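PDB 5T8V: sister chromatid cohesion protein from Chaetomium thermophilum, which probably serves as a cohesin loader that associates with chromatin, this chain being the C-terminal, HEAT-repeat part of the longer protein. Local coordinates for residues 848-853 / 889-894; 277-282 / 304-309; 1283-1288 / 1422-1427. All coordinates share one frame; numbering follows the deposited sequence.

In the fold
The three contacts sample one long helical-repeat chain, and each joins parts of the helical array in a different way. Along the sequence they follow one another as interaction 2, interaction 1 and interaction 3, and none touches another. Interactions 1 and 2 lie on opposite sides of the chain's centre, their own centres about 83 Å apart. Interaction 3, near the C-terminus, stands about 57 Å from interaction 1 and about 59 Å from interaction 2, centre to centre. Interaction 2 is purely aliphatic, interaction 3 is aromatic and bridges distant parts of the sequence, and interaction 1 grades from a buried apolar edge to a solvent-facing cationic one.

Interaction 1. Residues 848-853 / 889-894; sequences IFAKAE and RRVLPQ
A850, just after F849, whose ring packs on helix 808-824, directs its CB toward segment 889-894, at R890 and V891, and it brings the two backbones within 6.1 Å of each other, measured from A850 CA to R890 CA. Such closeness is what a small residue permits when two helices of a HEAT-type array meet: there is little side chain to hold them apart. The methyl A850 CB rests on the V891 branch CG2 at 3.9 Å, and this is the apolar heart of the contact. The same methyl also comes to 4.2 Å from R890 CB, while the carbonyl oxygen A850 O lies 3.6 Å from R890 CB, so the arginine's first carbon is packed against both the backbone and the side chain of the alanine.

One residue on, K851 runs alongside R890, the two chains pointing the same way. K851 sends its CG opposite the backbone N (chi1 159°) and bends at chi2, which places its aliphatic CD at the edge of the guanidinium, near its plane, with K851 CD 3.7 Å from R890 NE. A852 turns from this interface to touch helix 791-801. At E853 the backbone leaves the helical conformation. F857, in the loop that follows, touches both A850 and V891 and so extends the apolar side of the contact.

What joins helices 839-852 and 878-891 here is therefore van der Waals packing, graded from buried methyl groups to the long cationic chains nearer the solvent. K851 NZ lies 4.7 Å from R890 NE, a like-charge approach that may cost something. K851 also touches D794 of helix 791-801, a neighbour whose negative charge could temper that cost, and its own position is exposed to solvent.

Interaction 2. Residues 277-282 / 304-309; sequences DEILTS and QPVSAL
I279 meets V306 and L309 with different branches, a small illustration of how one beta-branched residue can serve two partners. Chi1 of -73° sets its CG1 beside the backbone N and leaves CG2 anti to it, and that CG2 touches V306 CG2 at 4.1 Å as the side chains slide past in opposite directions. V306 puts CG1 between its backbone N and carbonyl carbon (chi1 62°), which leaves CG2 anti to N to meet I279. The other I279 branch extends through chi2 to CD1, which packs 3.7 Å from L309 CD2, the two chains crossing at about a right angle.

Close by, the carbonyl E278 O gathers hydrogen bonds from the last turn of its own helix. T281 OG1 lies 2.9 Å from E278 O, tilted from the carbonyl plane, while S282 OG stands 3.1 Å from E278 O, well above that plane. T281 N and S282 N bond to the same oxygen.

Helices 272-282 and 305-315 are linked by a connection that carries the short antiparallel strands 295-296 and 302-303. I261 of helix 247-267 touches both I279 and L309, and F408 of helix 402-414 touches both L280 and V306, extending the packing into neighbouring helices.

Interaction 3. Residues 1283-1288 / 1422-1427; sequences LAFFEY and DKVWEE
F1285 presents the edge of its ring to the indole of W1425, with F1285 CE2 lying 3.8 Å from W1425 CE3 and the latter close to the plane of the phenyl ring. Neighbouring atoms share the meeting: F1285 CZ approaches W1425 CE3 to 4.0 Å. The two side chains cross at about a right angle. One face of the F1285 ring is roofed by the preceding residue, whose methyl A1284 CB sits 3.5 Å above the plane, over the ring centre. A second aliphatic neighbour comes from across the contact, V1424 CG1 at 4.2 Å from F1285 CE1.

W1425 takes part although its first bond does not aim at F1285. Its CG lies anti to the backbone N (chi1 -170°), beside the carbonyl carbon, and the indole's six-membered ring reaches the phenyl. F1226 ties both aromatics together, stacked with F1285 and edge-to-face with W1425, so the pair belongs to a three-ring cluster.

Within segment 1283-1288, F1286 CB lies over one face of the Y1288 ring, 3.4 Å above the plane and offset toward the rim, while Y1288 OH and L1283 CD2 lie at the edge of the F1286 ring. The phenol Y1288 OH gives a hydrogen bond to L1283 O, 2.6 Å away, in the carbonyl plane and on a lone pair.

Segment 1283-1288, within the sister chromatid cohesion C-terminus family region, is thus joined to helix 1422-1431 across more than 130 residues by carbon contacts alone. V1380 of helix 1364-1387 touches A1284, and Y1383 of the same helix touches V1424. Association here rests on apolar burial and ring packing, while the polar bond stays local, satisfying the L1283 carbonyl and the Y1288 hydroxyl inside segment 1283-1288.

Interaction 1. Residues 848-853 / 889-894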
loop_
_atom_site.group_PDB
_atom_site.type_symbol
_atom_site.label_atom_id
_atom_site.label_comp_id
_atom_site.label_asym_id
_atom_site.label_seq_id
_atom_site.Cartn_x
_atom_site.Cartn_y
_atom_site.Cartn_z
ATOM N N ILE A 848 -41.770 3.648 -1.555
ATOM C CA ILE A 848 -40.868 4.652 -2.107
ATOM C C ILE A 848 -40.920 4.662 -3.629
ATOM O O ILE A 848 -40.696 5.705 -4.255
ATOM C CB ILE A 848 -39.437 4.424 -1.585
ATOM C CG1 ILE A 848 -38.968 2.996 -1.892
ATOM C CG2 ILE A 848 -39.384 4.726 -0.090
ATOM C CD1 ILE A 848 -37.642 2.619 -1.268
ATOM N N PHE A 849 -41.226 3.522 -4.254
ATOM C CA PHE A 849 -41.443 3.523 -5.698
ATOM C C PHE A 849 -42.635 4.397 -6.069
ATOM O O PHE A 849 -42.538 5.260 -6.949
ATOM C CB PHE A 849 -41.649 2.098 -6.204
ATOM C CG PHE A 849 -40.424 1.498 -6.816
ATOM C CD1 PHE A 849 -39.481 0.866 -6.026
ATOM C CD2 PHE A 849 -40.209 1.572 -8.181
ATOM C CE1 PHE A 849 -38.353 0.317 -6.583
ATOM C CE2 PHE A 849 -39.080 1.022 -8.747
ATOM C CZ PHE A 849 -38.149 0.394 -7.947
ATOM N N ALA A 850 -43.774 4.181 -5.409
ATOM C CA ALA A 850 -44.946 5.006 -5.670
ATOM C C ALA A 850 -44.651 6.477 -5.410
ATOM O O ALA A 850 -45.159 7.355 -6.116
ATOM C CB ALA A 850 -46.119 4.532 -4.816
ATOM N N LYS A 851 -43.830 6.768 -4.397
ATOM C CA LYS A 851 -43.425 8.151 -4.165
ATOM C C LYS A 851 -42.615 8.690 -5.338
ATOM O O LYS A 851 -42.779 9.849 -5.734
ATOM C CB LYS A 851 -42.624 8.248 -2.865
ATOM C CG LYS A 851 -41.728 9.482 -2.742
ATOM C CD LYS A 851 -42.511 10.789 -2.822
ATOM C CE LYS A 851 -41.567 11.983 -2.855
ATOM N NZ LYS A 851 -42.275 13.264 -3.131
ATOM N N ALA A 852 -41.743 7.861 -5.914
ATOM C CA ALA A 852 -40.860 8.337 -6.974
ATOM C C ALA A 852 -41.623 8.562 -8.274
ATOM O O ALA A 852 -41.506 9.625 -8.897
ATOM C CB ALA A 852 -39.718 7.345 -7.188
ATOM N N GLU A 853 -42.405 7.573 -8.705
ATOM C CA GLU A 853 -43.117 7.671 -9.977
ATOM C C GLU A 853 -44.326 6.750 -9.919
ATOM O O GLU A 853 -44.176 5.526 -9.997
ATOM C CB GLU A 853 -42.198 7.304 -11.137
ATOM C CG GLU A 853 -42.858 7.375 -12.503
ATOM C CD GLU A 853 -43.334 8.772 -12.852
ATOM O OE1 GLU A 853 -42.710 9.745 -12.383
ATOM O OE2 GLU A 853 -44.335 8.894 -13.591
ATOM N N ARG A 889 -52.454 7.006 -1.795
ATOM C CA ARG A 889 -52.326 8.459 -1.821
ATOM C C ARG A 889 -51.564 8.923 -3.057
ATOM O O ARG A 889 -51.977 9.871 -3.736
ATOM C CB ARG A 889 -51.628 8.922 -0.541
ATOM C CG ARG A 889 -51.292 10.401 -0.472
ATOM C CD ARG A 889 -50.608 10.712 0.850
ATOM N NE ARG A 889 -50.229 12.115 0.976
ATOM C CZ ARG A 889 -49.685 12.646 2.067
ATOM N NH1 ARG A 889 -49.458 11.891 3.134
ATOM N NH2 ARG A 889 -49.370 13.933 2.095
ATOM N N ARG A 890 -50.449 8.260 -3.368
ATOM C CA ARG A 890 -49.605 8.691 -4.476
ATOM C C ARG A 890 -50.126 8.187 -5.818
ATOM O O ARG A 890 -50.088 8.916 -6.815
ATOM C CB ARG A 890 -48.170 8.207 -4.254
ATOM C CG ARG A 890 -47.477 8.825 -3.048
ATOM C CD ARG A 890 -47.039 10.255 -3.327
ATOM N NE ARG A 890 -46.212 10.794 -2.247
ATOM C CZ ARG A 890 -46.672 11.489 -1.209
ATOM N NH1 ARG A 890 -47.968 11.750 -1.088
ATOM N NH2 ARG A 890 -45.829 11.931 -0.285
ATOM N N VAL A 891 -50.614 6.950 -5.861
ATOM C CA VAL A 891 -51.001 6.336 -7.128
ATOM C C VAL A 891 -52.378 6.813 -7.564
ATOM O O VAL A 891 -52.557 7.325 -8.675
ATOM C CB VAL A 891 -50.963 4.800 -7.016
ATOM C CG1 VAL A 891 -51.501 4.149 -8.292
ATOM C CG2 VAL A 891 -49.546 4.319 -6.727
ATOM N N LEU A 892 -53.371 6.642 -6.698
ATOM C CA LEU A 892 -54.761 6.773 -7.118
ATOM C C LEU A 892 -55.072 8.071 -7.855
ATOM O O LEU A 892 -55.838 8.020 -8.831
ATOM C CB LEU A 892 -55.668 6.609 -5.890
ATOM C CG LEU A 892 -57.100 6.117 -6.114
ATOM C CD1 LEU A 892 -57.189 4.958 -7.103
ATOM C CD2 LEU A 892 -57.673 5.699 -4.780
ATOM N N PRO A 893 -54.542 9.238 -7.471
ATOM C CA PRO A 893 -54.805 10.447 -8.271
ATOM C C PRO A 893 -54.209 10.394 -9.670
ATOM O O PRO A 893 -54.508 11.280 -10.482
ATOM C CB PRO A 893 -54.174 11.573 -7.436
ATOM C CG PRO A 893 -53.219 10.896 -6.525
ATOM C CD PRO A 893 -53.795 9.552 -6.239
ATOM N N GLN A 894 -53.384 9.393 -9.980
ATOM C CA GLN A 894 -52.809 9.250 -11.310
ATOM C C GLN A 894 -53.711 8.481 -12.268
ATOM O O GLN A 894 -53.589 8.659 -13.485
ATOM C CB GLN A 894 -51.445 8.554 -11.217
ATOM C CG GLN A 894 -50.787 8.241 -12.560
ATOM C CD GLN A 894 -50.878 6.769 -12.942
ATOM O OE1 GLN A 894 -51.290 5.927 -12.143
ATOM N NE2 GLN A 894 -50.484 6.454 -14.170
#

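Interaction 2. Residues 277-282 / 304-309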
loop_
_atom_site.group_PDB
_atom_site.type_symbol
_atom_site.label_atom_id
_atom_site.label_comp_id
_atom_site.label_asym_id
_atom_site.label_seq_id
_atom_site.Cartn_x
_atom_site.Cartn_y
_atom_site.Cartn_z
ATOM N N ASP A 277 38.121 -6.215 -6.216
ATOM C CA ASP A 277 37.935 -4.771 -6.276
ATOM C C ASP A 277 38.152 -4.255 -7.692
ATOM O O ASP A 277 37.265 -3.630 -8.283
ATOM C CB ASP A 277 38.877 -4.076 -5.291
ATOM C CG ASP A 277 38.313 -4.026 -3.881
ATOM O OD1 ASP A 277 37.450 -4.869 -3.549
ATOM O OD2 ASP A 277 38.732 -3.142 -3.103
ATOM N N GLU A 278 39.318 -4.541 -8.274
ATOM C CA GLU A 278 39.590 -3.985 -9.594
ATOM C C GLU A 278 38.629 -4.555 -10.629
ATOM O O GLU A 278 38.134 -3.821 -11.492
ATOM C CB GLU A 278 41.050 -4.214 -9.994
ATOM C CG GLU A 278 41.567 -5.630 -9.877
ATOM C CD GLU A 278 43.072 -5.703 -10.073
ATOM O OE1 GLU A 278 43.701 -4.637 -10.250
ATOM O OE2 GLU A 278 43.626 -6.824 -10.045
ATOM N N ILE A 279 38.311 -5.849 -10.531
ATOM C CA ILE A 279 37.341 -6.430 -11.453
ATOM C C ILE A 279 36.024 -5.677 -11.377
ATOM O O ILE A 279 35.329 -5.521 -12.390
ATOM C CB ILE A 279 37.151 -7.934 -11.163
ATOM C CG1 ILE A 279 38.380 -8.718 -11.632
ATOM C CG2 ILE A 279 35.888 -8.470 -11.844
ATOM C CD1 ILE A 279 38.367 -10.185 -11.254
ATOM N N LEU A 280 35.655 -5.192 -10.190
ATOM C CA LEU A 280 34.387 -4.492 -10.045
ATOM C C LEU A 280 34.469 -3.036 -10.481
ATOM O O LEU A 280 33.424 -2.417 -10.709
ATOM C CB LEU A 280 33.903 -4.575 -8.596
ATOM C CG LEU A 280 33.514 -5.974 -8.104
ATOM C CD1 LEU A 280 33.193 -5.950 -6.617
ATOM C CD2 LEU A 280 32.331 -6.525 -8.890
ATOM N N THR A 281 35.674 -2.475 -10.603
ATOM C CA THR A 281 35.815 -1.121 -11.130
ATOM C C THR A 281 36.055 -1.114 -12.631
ATOM O O THR A 281 35.619 -0.182 -13.316
ATOM C CB THR A 281 36.958 -0.384 -10.427
ATOM O OG1 THR A 281 38.182 -1.095 -10.626
ATOM C CG2 THR A 281 36.683 -0.268 -8.939
ATOM N N SER A 282 36.743 -2.129 -13.158
ATOM C CA SER A 282 36.835 -2.284 -14.605
ATOM C C SER A 282 35.447 -2.345 -15.229
ATOM O O SER A 282 35.206 -1.757 -16.291
ATOM C CB SER A 282 37.631 -3.542 -14.949
ATOM O OG SER A 282 38.959 -3.457 -14.461
ATOM N N GLN A 304 25.405 -11.755 -16.904
ATOM C CA GLN A 304 26.576 -11.086 -17.451
ATOM C C GLN A 304 27.846 -11.767 -16.941
ATOM O O GLN A 304 27.891 -12.214 -15.792
ATOM C CB GLN A 304 26.585 -9.601 -17.088
ATOM C CG GLN A 304 26.398 -9.292 -15.622
ATOM C CD GLN A 304 26.529 -7.812 -15.324
ATOM O OE1 GLN A 304 27.055 -7.047 -16.133
ATOM N NE2 GLN A 304 26.042 -7.399 -14.160
ATOM N N PRO A 305 28.889 -11.860 -17.771
ATOM C CA PRO A 305 30.038 -12.708 -17.408
ATOM C C PRO A 305 30.727 -12.289 -16.123
ATOM O O PRO A 305 31.275 -13.147 -15.417
ATOM C CB PRO A 305 30.966 -12.567 -18.622
ATOM C CG PRO A 305 30.617 -11.248 -19.206
ATOM C CD PRO A 305 29.141 -11.092 -19.001
ATOM N N VAL A 306 30.725 -10.997 -15.793
ATOM C CA VAL A 306 31.338 -10.560 -14.543
ATOM C C VAL A 306 30.649 -11.222 -13.355
ATOM O O VAL A 306 31.300 -11.605 -12.378
ATOM C CB VAL A 306 31.305 -9.025 -14.435
ATOM C CG1 VAL A 306 29.868 -8.512 -14.424
ATOM C CG2 VAL A 306 32.057 -8.560 -13.196
ATOM N N SER A 307 29.322 -11.362 -13.415
ATOM C CA SER A 307 28.607 -12.053 -12.347
ATOM C C SER A 307 29.111 -13.483 -12.202
ATOM O O SER A 307 29.438 -13.936 -11.096
ATOM C CB SER A 307 27.104 -12.037 -12.629
ATOM O OG SER A 307 26.595 -10.714 -12.663
ATOM N N ALA A 308 29.190 -14.207 -13.320
ATOM C CA ALA A 308 29.687 -15.577 -13.287
ATOM C C ALA A 308 31.079 -15.644 -12.677
ATOM O O ALA A 308 31.376 -16.547 -11.885
ATOM C CB ALA A 308 29.695 -16.164 -14.697
ATOM N N LEU A 309 31.950 -14.695 -13.028
ATOM C CA LEU A 309 33.306 -14.716 -12.489
ATOM C C LEU A 309 33.300 -14.444 -10.992
ATOM O O LEU A 309 33.954 -15.155 -10.224
ATOM C CB LEU A 309 34.189 -13.699 -13.212
ATOM C CG LEU A 309 35.602 -13.570 -12.627
ATOM C CD1 LEU A 309 36.345 -14.898 -12.709
ATOM C CD2 LEU A 309 36.381 -12.478 -13.324
#

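Interaction 3. Residues 1283-1288 / 1422-1427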
loop_
_atom_site.group_PDB
_atom_site.type_symbol
_atom_site.label_atom_id
_atom_site.label_comp_id
_atom_site.label_asym_id
_atom_site.label_seq_id
_atom_site.Cartn_x
_atom_site.Cartn_y
_atom_site.Cartn_z
ATOM N N LEU A 1283 -5.243 30.494 20.382
ATOM C CA LEU A 1283 -4.092 30.992 19.635
ATOM C C LEU A 1283 -3.014 29.924 19.512
ATOM O O LEU A 1283 -2.323 29.846 18.491
ATOM C CB LEU A 1283 -3.525 32.241 20.307
ATOM C CG LEU A 1283 -4.457 33.452 20.379
ATOM C CD1 LEU A 1283 -3.837 34.545 21.238
ATOM C CD2 LEU A 1283 -4.784 33.979 18.991
ATOM N N ALA A 1284 -2.855 29.095 20.547
ATOM C CA ALA A 1284 -1.832 28.053 20.509
ATOM C C ALA A 1284 -1.927 27.221 19.233
ATOM O O ALA A 1284 -0.914 26.949 18.578
ATOM C CB ALA A 1284 -1.956 27.156 21.742
ATOM N N PHE A 1285 -3.139 26.814 18.863
ATOM C CA PHE A 1285 -3.366 25.963 17.702
ATOM C C PHE A 1285 -4.448 26.594 16.842
ATOM O O PHE A 1285 -5.513 26.948 17.352
ATOM C CB PHE A 1285 -3.783 24.555 18.132
ATOM C CG PHE A 1285 -3.326 24.186 19.519
ATOM C CD1 PHE A 1285 -2.086 23.601 19.726
ATOM C CD2 PHE A 1285 -4.135 24.433 20.616
ATOM C CE1 PHE A 1285 -1.666 23.266 21.002
ATOM C CE2 PHE A 1285 -3.720 24.100 21.894
ATOM C CZ PHE A 1285 -2.485 23.516 22.086
ATOM N N PHE A 1286 -4.180 26.738 15.543
ATOM C CA PHE A 1286 -5.138 27.401 14.665
ATOM C C PHE A 1286 -4.999 27.003 13.200
ATOM O O PHE A 1286 -5.879 27.311 12.390
ATOM C CB PHE A 1286 -4.986 28.925 14.780
ATOM C CG PHE A 1286 -6.124 29.618 15.492
ATOM C CD1 PHE A 1286 -7.434 29.189 15.349
ATOM C CD2 PHE A 1286 -5.872 30.717 16.299
ATOM C CE1 PHE A 1286 -8.467 29.837 16.005
ATOM C CE2 PHE A 1286 -6.900 31.367 16.954
ATOM C CZ PHE A 1286 -8.200 30.926 16.806
ATOM N N GLU A 1287 -3.907 26.331 12.837
ATOM C CA GLU A 1287 -3.619 26.019 11.439
ATOM C C GLU A 1287 -3.560 27.302 10.607
ATOM O O GLU A 1287 -4.336 27.513 9.672
ATOM C CB GLU A 1287 -4.650 25.037 10.867
ATOM C CG GLU A 1287 -4.392 23.576 11.202
ATOM C CD GLU A 1287 -3.146 23.031 10.528
ATOM O OE1 GLU A 1287 -2.027 23.397 10.947
ATOM O OE2 GLU A 1287 -3.286 22.242 9.570
ATOM N N TYR A 1288 -2.618 28.167 10.975
ATOM C CA TYR A 1288 -2.414 29.409 10.243
ATOM C C TYR A 1288 -1.968 29.106 8.816
ATOM O O TYR A 1288 -1.265 28.125 8.557
ATOM C CB TYR A 1288 -1.377 30.280 10.954
ATOM C CG TYR A 1288 -1.718 30.576 12.399
ATOM C CD1 TYR A 1288 -2.487 31.680 12.739
ATOM C CD2 TYR A 1288 -1.270 29.750 13.422
ATOM C CE1 TYR A 1288 -2.802 31.954 14.057
ATOM C CE2 TYR A 1288 -1.578 30.014 14.742
ATOM C CZ TYR A 1288 -2.343 31.118 15.056
ATOM O OH TYR A 1288 -2.654 31.384 16.370
ATOM N N ASP A 1422 1.692 19.188 23.785
ATOM C CA ASP A 1422 1.291 18.783 25.128
ATOM C C ASP A 1422 1.999 19.619 26.185
ATOM O O ASP A 1422 1.403 19.969 27.211
ATOM C CB ASP A 1422 1.585 17.297 25.335
ATOM C CG ASP A 1422 0.807 16.411 24.383
ATOM O OD1 ASP A 1422 -0.386 16.692 24.147
ATOM O OD2 ASP A 1422 1.391 15.436 23.866
ATOM N N LYS A 1423 3.270 19.955 25.949
ATOM C CA LYS A 1423 4.021 20.751 26.914
ATOM C C LYS A 1423 3.375 22.114 27.126
ATOM O O LYS A 1423 3.242 22.577 28.265
ATOM C CB LYS A 1423 5.467 20.913 26.443
ATOM C CG LYS A 1423 6.230 19.605 26.307
ATOM C CD LYS A 1423 7.636 19.835 25.771
ATOM C CE LYS A 1423 8.432 18.540 25.719
ATOM N NZ LYS A 1423 9.808 18.751 25.191
ATOM N N VAL A 1424 2.970 22.775 26.040
ATOM C CA VAL A 1424 2.372 24.100 26.157
ATOM C C VAL A 1424 1.015 24.020 26.846
ATOM O O VAL A 1424 0.647 24.903 27.627
ATOM C CB VAL A 1424 2.271 24.764 24.770
ATOM C CG1 VAL A 1424 1.409 23.932 23.827
ATOM C CG2 VAL A 1424 1.732 26.183 24.891
ATOM N N TRP A 1425 0.248 22.963 26.570
ATOM C CA TRP A 1425 -1.044 22.781 27.222
ATOM C C TRP A 1425 -0.868 22.593 28.726
ATOM O O TRP A 1425 -1.405 23.361 29.538
ATOM C CB TRP A 1425 -1.755 21.579 26.596
ATOM C CG TRP A 1425 -3.188 21.410 26.994
ATOM C CD1 TRP A 1425 -3.689 20.519 27.897
ATOM C CD2 TRP A 1425 -4.311 22.141 26.486
ATOM N NE1 TRP A 1425 -5.054 20.653 27.987
ATOM C CE2 TRP A 1425 -5.460 21.642 27.131
ATOM C CE3 TRP A 1425 -4.455 23.172 25.551
ATOM C CZ2 TRP A 1425 -6.737 22.138 26.873
ATOM C CZ3 TRP A 1425 -5.724 23.663 25.297
ATOM C CH2 TRP A 1425 -6.848 23.146 25.955
ATOM N N GLU A 1426 -0.103 21.569 29.111
ATOM C CA GLU A 1426 0.188 21.323 30.518
ATOM C C GLU A 1426 0.689 22.585 31.208
ATOM O O GLU A 1426 0.206 22.953 32.285
ATOM C CB GLU A 1426 1.217 20.194 30.634
ATOM C CG GLU A 1426 1.868 20.049 32.003
ATOM C CD GLU A 1426 2.880 18.922 32.042
ATOM O OE1 GLU A 1426 2.895 18.101 31.098
ATOM O OE2 GLU A 1426 3.668 18.859 33.011
ATOM N N GLU A 1427 1.662 23.266 30.599
ATOM C CA GLU A 1427 2.236 24.450 31.229
ATOM C C GLU A 1427 1.198 25.554 31.377
ATOM O O GLU A 1427 1.179 26.266 32.388
ATOM C CB GLU A 1427 3.437 24.945 30.423
ATOM C CG GLU A 1427 4.187 26.100 31.072
ATOM C CD GLU A 1427 4.782 25.730 32.418
ATOM O OE1 GLU A 1427 4.843 24.521 32.734
ATOM O OE2 GLU A 1427 5.189 26.647 33.162
#